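PDB 5V01: competence damage-inducible protein A from Klebsiella pneumoniae subsp. pneumoniae MGH 78578, which is of unknown function but belongs to the CinA family, some of whose members deamidate nicotinamide mononucleotide. Local coordinates for residues Val62-Ser66 / Asp67-Arg71; Ser88-Cys91 / Val92-Met95; Gln51-Thr54 / Ala55-Tyr58. All coordinates share one frame; numbering follows the deposited sequence.

Contact 1. Residues Val62-Ser66 / Asp67-Arg71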
loop_
_atom_site.group_PDB
_atom_site.type_symbol
_atom_site.label_atom_id
_atom_site.label_comp_id
_atom_site.label_asym_id
_atom_site.label_seq_id
_atom_site.Cartn_x
_atom_site.Cartn_y
_atom_site.Cartn_z
ATOM N N VAL A 62 2.825 -0.243 4.111
ATOM C CA VAL A 62 2.483 1.160 4.200
ATOM C C VAL A 62 2.911 1.927 2.973
ATOM O O VAL A 62 3.870 1.543 2.282
ATOM C CB VAL A 62 3.033 1.847 5.470
ATOM C CG1 VAL A 62 2.590 1.099 6.716
ATOM C CG2 VAL A 62 4.560 1.973 5.442
ATOM N N VAL A 63 2.186 3.018 2.718
ATOM C CA VAL A 63 2.512 3.996 1.701
ATOM C C VAL A 63 2.647 5.317 2.442
ATOM O O VAL A 63 1.698 5.798 3.057
ATOM C CB VAL A 63 1.416 4.069 0.632
ATOM C CG1 VAL A 63 1.764 5.117 -0.408
ATOM C CG2 VAL A 63 1.254 2.720 0.002
ATOM N N THR A 64 3.858 5.878 2.403
ATOM C CA THR A 64 4.201 7.119 3.127
ATOM C C THR A 64 4.777 8.061 2.089
ATOM O O THR A 64 5.969 8.004 1.786
ATOM C CB THR A 64 5.208 6.848 4.259
ATOM O OG1 THR A 64 6.340 6.145 3.753
ATOM C CG2 THR A 64 4.567 6.027 5.355
ATOM N N PHE A 65 3.906 8.858 1.466
ATOM C CA PHE A 65 4.229 9.589 0.224
ATOM C C PHE A 65 5.005 10.897 0.427
ATOM O O PHE A 65 5.572 11.418 -0.525
ATOM C CB PHE A 65 2.933 9.801 -0.579
ATOM C CG PHE A 65 3.133 10.007 -2.043
ATOM C CD1 PHE A 65 3.401 8.918 -2.858
ATOM C CD2 PHE A 65 3.012 11.276 -2.622
ATOM C CE1 PHE A 65 3.579 9.082 -4.219
ATOM C CE2 PHE A 65 3.189 11.443 -3.986
ATOM C CZ PHE A 65 3.472 10.339 -4.784
ATOM N N SER A 66 5.019 11.408 1.660
ATOM C CA SER A 66 5.628 12.675 2.031
ATOM C C SER A 66 6.684 12.434 3.128
ATOM O O SER A 66 6.689 11.396 3.790
ATOM C CB SER A 66 4.582 13.631 2.570
ATOM O OG SER A 66 4.117 13.146 3.822
ATOM N N ASP A 67 7.493 13.457 3.388
ATOM C CA ASP A 67 8.458 13.410 4.476
ATOM C C ASP A 67 7.714 13.276 5.800
ATOM O O ASP A 67 8.099 12.490 6.671
ATOM C CB ASP A 67 9.344 14.671 4.495
ATOM C CG ASP A 67 10.375 14.730 3.367
ATOM O OD1 ASP A 67 10.397 13.864 2.488
ATOM O OD2 ASP A 67 11.189 15.692 3.366
ATOM N N GLU A 68 6.625 14.042 5.970
ATOM C CA GLU A 68 5.873 13.976 7.206
ATOM C C GLU A 68 5.276 12.590 7.469
ATOM O O GLU A 68 5.276 12.112 8.609
ATOM C CB GLU A 68 4.791 15.066 7.220
ATOM C CG GLU A 68 3.981 15.054 8.488
ATOM C CD GLU A 68 2.949 16.159 8.552
ATOM O OE1 GLU A 68 2.775 16.942 7.597
ATOM O OE2 GLU A 68 2.285 16.235 9.605
ATOM N N ALA A 69 4.773 11.936 6.411
ATOM C CA ALA A 69 4.237 10.577 6.590
ATOM C C ALA A 69 5.345 9.601 7.014
ATOM O O ALA A 69 5.109 8.696 7.816
ATOM C CB ALA A 69 3.529 10.096 5.339
ATOM N N LYS A 70 6.549 9.787 6.451
ATOM C CA LYS A 70 7.667 8.948 6.842
ATOM C C LYS A 70 8.034 9.124 8.346
ATOM O O LYS A 70 8.301 8.128 9.053
ATOM C CB LYS A 70 8.863 9.219 5.927
ATOM C CG LYS A 70 8.639 8.711 4.496
ATOM C CD LYS A 70 9.776 9.100 3.555
ATOM C CE LYS A 70 9.489 8.643 2.150
ATOM N NZ LYS A 70 8.463 9.473 1.477
ATOM N N ARG A 71 8.013 10.375 8.812
ATOM C CA ARG A 71 8.286 10.661 10.240
ATOM C C ARG A 71 7.178 10.036 11.102
ATOM O O ARG A 71 7.428 9.336 12.078
ATOM C CB ARG A 71 8.393 12.184 10.492
ATOM C CG ARG A 71 9.536 12.856 9.722
ATOM C CD ARG A 71 9.852 14.237 10.250
ATOM N NE ARG A 71 8.683 15.106 10.248
ATOM C CZ ARG A 71 8.305 15.930 9.277
ATOM N NH1 ARG A 71 8.993 16.062 8.145
ATOM N NH2 ARG A 71 7.159 16.618 9.431
#
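Ser66 holds OG between its own backbone N and carbonyl carbon (chi1 69°), which aims the oxygen at Ala69 N in the first turn of helix 67-74. Lys70 runs extended through CG and CD and then bends at its last torsion (chi4 74°), returning NZ to the end of strand 58-64. The results are two different bonds. Ser66 OG accepts from Ala69 N at 2.9 Å and 161°, a nearly straight N-cap bond. Lys70 NZ donates to Thr64 O, also at 2.9 Å, from a position tilted out of the carbonyl plane. A longer, weak bond joins the same NZ to Ser66 O at 3.5 Å; the main partner of Ser66 O is Lys70 N at 3.1 Å, the first bond of helical spacing. Ser66 is therefore engaged through both its hydroxyl and its carbonyl.

Van der Waals contacts fill in between. Ala69 CB meets Thr64 CB, carbon to carbon, at 3.8 Å, and the shaft of Lys70 passes at an angle across Thr64, bringing CG to 3.5 Å from OG1. Ser38 OG is a further hydrogen-bond partner of Lys70 NZ. Val62 and Val63 carry the sheet into the second subunit by antiparallel pairing.

Chemically, the ammonium of Lys70 ties the strand's last carbonyl to the helix. Ser66 OG, besides accepting from Ala69 N, bonds to Asp59 OD2 of the second subunit, so the cap belongs to the interface; the helix N-terminus would probably favour that carboxylate.

Contact 2. Residues Ser88-Cys91 / Val92-Met95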
loop_
_atom_site.group_PDB
_atom_site.type_symbol
_atom_site.label_atom_id
_atom_site.label_comp_id
_atom_site.label_asym_id
_atom_site.label_seq_id
_atom_site.Cartn_x
_atom_site.Cartn_y
_atom_site.Cartn_z
ATOM N N SER A 88 17.194 8.639 -0.654
ATOM C CA SER A 88 18.540 8.453 -0.136
ATOM C C SER A 88 18.673 7.090 0.503
ATOM O O SER A 88 17.690 6.460 0.934
ATOM C CB SER A 88 18.875 9.534 0.906
ATOM O OG SER A 88 18.079 9.391 2.089
ATOM N N GLU A 89 19.911 6.630 0.560
ATOM C CA GLU A 89 20.246 5.438 1.320
ATOM C C GLU A 89 19.775 5.521 2.780
ATOM O O GLU A 89 19.170 4.589 3.293
ATOM C CB GLU A 89 21.753 5.187 1.273
ATOM C CG GLU A 89 22.136 3.865 1.901
ATOM C CD GLU A 89 23.607 3.535 1.814
ATOM O OE1 GLU A 89 24.429 4.428 2.031
ATOM O OE2 GLU A 89 23.928 2.365 1.576
ATOM N N ALA A 90 20.063 6.636 3.458
ATOM C CA ALA A 90 19.726 6.754 4.868
ATOM C C ALA A 90 18.223 6.670 5.111
ATOM O O ALA A 90 17.772 6.027 6.056
ATOM C CB ALA A 90 20.279 8.045 5.442
ATOM N N CYS A 91 17.448 7.284 4.228
ATOM C CA CYS A 91 15.996 7.229 4.381
ATOM C C CYS A 91 15.459 5.822 4.184
ATOM O O CYS A 91 14.671 5.357 5.006
ATOM C CB CYS A 91 15.308 8.158 3.424
ATOM S SG CYS A 91 13.500 8.130 3.638
ATOM N N VAL A 92 15.871 5.134 3.119
ATOM C CA VAL A 92 15.344 3.777 2.913
ATOM C C VAL A 92 15.788 2.834 4.036
ATOM O O VAL A 92 15.045 1.940 4.430
ATOM C CB VAL A 92 15.596 3.169 1.497
ATOM C CG1 VAL A 92 14.761 3.888 0.452
ATOM C CG2 VAL A 92 17.071 3.081 1.128
ATOM N N GLN A 93 17.007 3.031 4.571
ATOM C CA GLN A 93 17.406 2.255 5.762
ATOM C C GLN A 93 16.418 2.469 6.906
ATOM O O GLN A 93 15.924 1.507 7.496
ATOM C CB GLN A 93 18.815 2.619 6.230
ATOM C CG GLN A 93 19.899 2.116 5.322
ATOM C CD GLN A 93 21.258 2.707 5.609
ATOM O OE1 GLN A 93 21.378 3.840 6.086
ATOM N NE2 GLN A 93 22.289 1.944 5.312
ATOM N N GLU A 94 16.130 3.732 7.218
ATOM C CA GLU A 94 15.241 4.021 8.336
ATOM C C GLU A 94 13.796 3.586 8.062
ATOM O O GLU A 94 13.108 3.105 8.968
ATOM C CB GLU A 94 15.314 5.494 8.729
ATOM C CG GLU A 94 16.661 5.863 9.354
ATOM C CD GLU A 94 16.732 7.291 9.832
ATOM O OE1 GLU A 94 15.696 7.924 9.961
ATOM O OE2 GLU A 94 17.835 7.799 10.114
ATOM N N MET A 95 13.346 3.739 6.814
ATOM C CA MET A 95 12.001 3.241 6.439
ATOM C C MET A 95 11.908 1.735 6.672
ATOM O O MET A 95 10.919 1.245 7.233
ATOM C CB MET A 95 11.692 3.533 4.969
ATOM C CG MET A 95 11.393 4.966 4.659
ATOM S SD MET A 95 11.184 5.314 2.907
ATOM C CE MET A 95 9.638 4.499 2.567
HETATM O O HOH W 1 20.313 5.493 8.165
#
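Met95 N donates to Cys91 O at 2.8 Å with an N-H...O angle of 165°, and the neighbouring bond from Gln93 N to Glu89 O is 3.0 Å long. One turn earlier, Ser88 OG accepts from Cys91 N at 3.1 Å, the N-cap bond that opens the helix; the hydroxyl is also hydrogen-bonded to Ser85 O, so the cap is tied to the preceding loop. Water 1 donates to Gln93 OE1 at 2.9 Å and makes a weaker bond to Ala90 O, bridging the side-chain amide and the backbone on the outer flank.

These are the first turns of helix 89-103, which packs on the mixed sheet of the alpha/beta fold: Val92 and Met95 rest on strand 107-113, and Val92 also reaches Trp130 and Ala132 of strand 128-135.

Around the helix the side chains sort by burial. Glu89 and Gln93, one turn apart, cross at an angle with carboxylate and amide planes 10° apart and stacked; the nearest side-chain atoms of the pair are Glu89 CG and Gln93 NE2, at 3.9 Å. The polar end of Glu89 turns to Thr141 OG1 instead, and Glu94 directs its two oxygens to Thr80 OG1 and Arg77 N. On the buried flank, Cys91 places SG anti to its backbone N (chi1 -178°), and the sulfur comes 3.7 Å from Met95 SD. Val92 presses CG2 against the carbonyl oxygens of Ser88 and Glu89, at 3.4 Å from each.

Contact 3. Residues Gln51-Thr54 / Ala55-Tyr58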
loop_
_atom_site.group_PDB
_atom_site.type_symbol
_atom_site.label_atom_id
_atom_site.label_comp_id
_atom_site.label_asym_id
_atom_site.label_seq_id
_atom_site.Cartn_x
_atom_site.Cartn_y
_atom_site.Cartn_z
ATOM N N GLN A 51 -0.884 -12.080 -5.255
ATOM C CA GLN A 51 -0.416 -13.468 -5.092
ATOM C C GLN A 51 -1.387 -14.283 -4.209
ATOM O O GLN A 51 -1.847 -13.779 -3.200
ATOM C CB GLN A 51 0.964 -13.388 -4.411
ATOM C CG GLN A 51 1.728 -14.656 -4.200
ATOM C CD GLN A 51 1.858 -15.482 -5.443
ATOM O OE1 GLN A 51 2.148 -14.966 -6.536
ATOM N NE2 GLN A 51 1.609 -16.780 -5.297
ATOM N N ALA A 52 -1.691 -15.522 -4.581
ATOM C CA ALA A 52 -2.862 -16.273 -4.041
ATOM C C ALA A 52 -2.923 -16.597 -2.537
ATOM O O ALA A 52 -4.019 -16.734 -1.947
ATOM C CB ALA A 52 -3.006 -17.579 -4.798
ATOM N N ASP A 53 -1.770 -16.764 -1.922
ATOM C CA ASP A 53 -1.731 -17.215 -0.533
ATOM C C ASP A 53 -1.042 -16.137 0.301
ATOM O O ASP A 53 -0.223 -16.431 1.169
ATOM C CB ASP A 53 -0.980 -18.540 -0.463
ATOM C CG ASP A 53 -1.187 -19.293 0.857
ATOM O OD1 ASP A 53 -2.206 -19.099 1.567
ATOM O OD2 ASP A 53 -0.301 -20.116 1.171
ATOM N N THR A 54 -1.384 -14.881 0.013
ATOM C CA THR A 54 -0.752 -13.724 0.654
ATOM C C THR A 54 -0.579 -13.861 2.166
ATOM O O THR A 54 0.490 -13.642 2.702
ATOM C CB THR A 54 -1.578 -12.469 0.386
ATOM O OG1 THR A 54 -1.734 -12.298 -1.011
ATOM C CG2 THR A 54 -0.892 -11.241 0.949
ATOM N N ALA A 55 -1.643 -14.264 2.846
ATOM C CA ALA A 55 -1.643 -14.284 4.303
ATOM C C ALA A 55 -0.614 -15.247 4.887
ATOM O O ALA A 55 -0.234 -15.109 6.037
ATOM C CB ALA A 55 -3.021 -14.632 4.812
ATOM N N ALA A 56 -0.171 -16.220 4.088
ATOM C CA ALA A 56 0.856 -17.163 4.514
ATOM C C ALA A 56 2.251 -16.536 4.628
ATOM O O ALA A 56 3.159 -17.155 5.216
ATOM C CB ALA A 56 0.896 -18.354 3.570
ATOM N N PHE A 57 2.441 -15.342 4.059
ATOM C CA PHE A 57 3.767 -14.696 4.094
ATOM C C PHE A 57 3.803 -13.182 4.252
ATOM O O PHE A 57 4.875 -12.609 4.356
ATOM C CB PHE A 57 4.585 -15.074 2.849
ATOM C CG PHE A 57 3.997 -14.571 1.568
ATOM C CD1 PHE A 57 4.314 -13.313 1.079
ATOM C CD2 PHE A 57 3.058 -15.333 0.882
ATOM C CE1 PHE A 57 3.736 -12.857 -0.101
ATOM C CE2 PHE A 57 2.497 -14.885 -0.286
ATOM C CZ PHE A 57 2.810 -13.633 -0.766
ATOM N N TYR A 58 2.650 -12.518 4.257
ATOM C CA TYR A 58 2.605 -11.043 4.217
ATOM C C TYR A 58 1.334 -10.566 4.844
ATOM O O TYR A 58 0.249 -11.107 4.569
ATOM C CB TYR A 58 2.619 -10.577 2.756
ATOM C CG TYR A 58 2.557 -9.066 2.535
ATOM C CD1 TYR A 58 1.354 -8.408 2.371
ATOM C CD2 TYR A 58 3.710 -8.325 2.453
ATOM C CE1 TYR A 58 1.311 -7.041 2.155
ATOM C CE2 TYR A 58 3.691 -6.981 2.231
ATOM C CZ TYR A 58 2.491 -6.323 2.087
ATOM O OH TYR A 58 2.473 -4.973 1.829
#
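The connection that leads from helix 43-50 back to strand 58-64 is built here from tight turns, beginning with a type I beta turn from Gln51 to Thr54 and bringing the ring of Phe57 over the carbonyl oxygen of Thr54. Two consecutive bonds span three residues each: Ala56 N donates to Asp53 O at 2.9 Å, and Phe57 N to Thr54 O at 2.9 Å with an N-H...O angle of 166°. Both donors stand well above the carbonyl planes, consistent with so tight a bend. Thr54 O takes a second, weak bond from Tyr58 N, so one carbonyl receives the N-H groups of both Phe57 and Tyr58.

Phe57 carries its ring between backbone N and carbonyl carbon (chi1 65°), which lays one face over Thr54 O. That oxygen lies 3.6 Å above the ring plane, offset toward the rim. At the far end of the ring, CZ meets Gln51 CG at 3.7 Å; the two side chains cross at about a right angle. Asp53 OD2 comes to 3.2 Å from Ala56 CB on the outer side. Thr54 OG1 lies 2.6 Å from Gln51 O and is also within bonding reach of Leu48 O in helix 43-50. Its methyl CG2 packs on Tyr58 CD1 at 3.9 Å.

Beyond the turn, Phe57 rests on Ala23 and Leu26 of helix 15-29, and Tyr58 OH is bonded to Thr35 OG1. The arrangement is the loop from helix to second strand in a beta-alpha-beta crossover, joining parallel neighbours 33-37 and 58-64.

In the fold
Contacts 3 and 1 sit at the two ends of strand 58-64, with centres 25 Å apart; contact 3 leads into the strand, contact 1 leads out, and both touch the second subunit. Contact 2 lies deepest, its centre about 11 Å from that of the chain, against about 14 Å for contact 1 and 17 Å for contact 3; none of its touching residues is fully exposed, whereas contact 3 has two. Contacts 1 and 2 meet directly: Lys70 CE packs on Met95 SD at 3.8 Å. Both have a serine N-cap, with a lysine-to-carbonyl bond to the strand end in contact 1, whereas contact 3 relies on a turn carbonyl, Thr54 O, under the face of an aromatic ring.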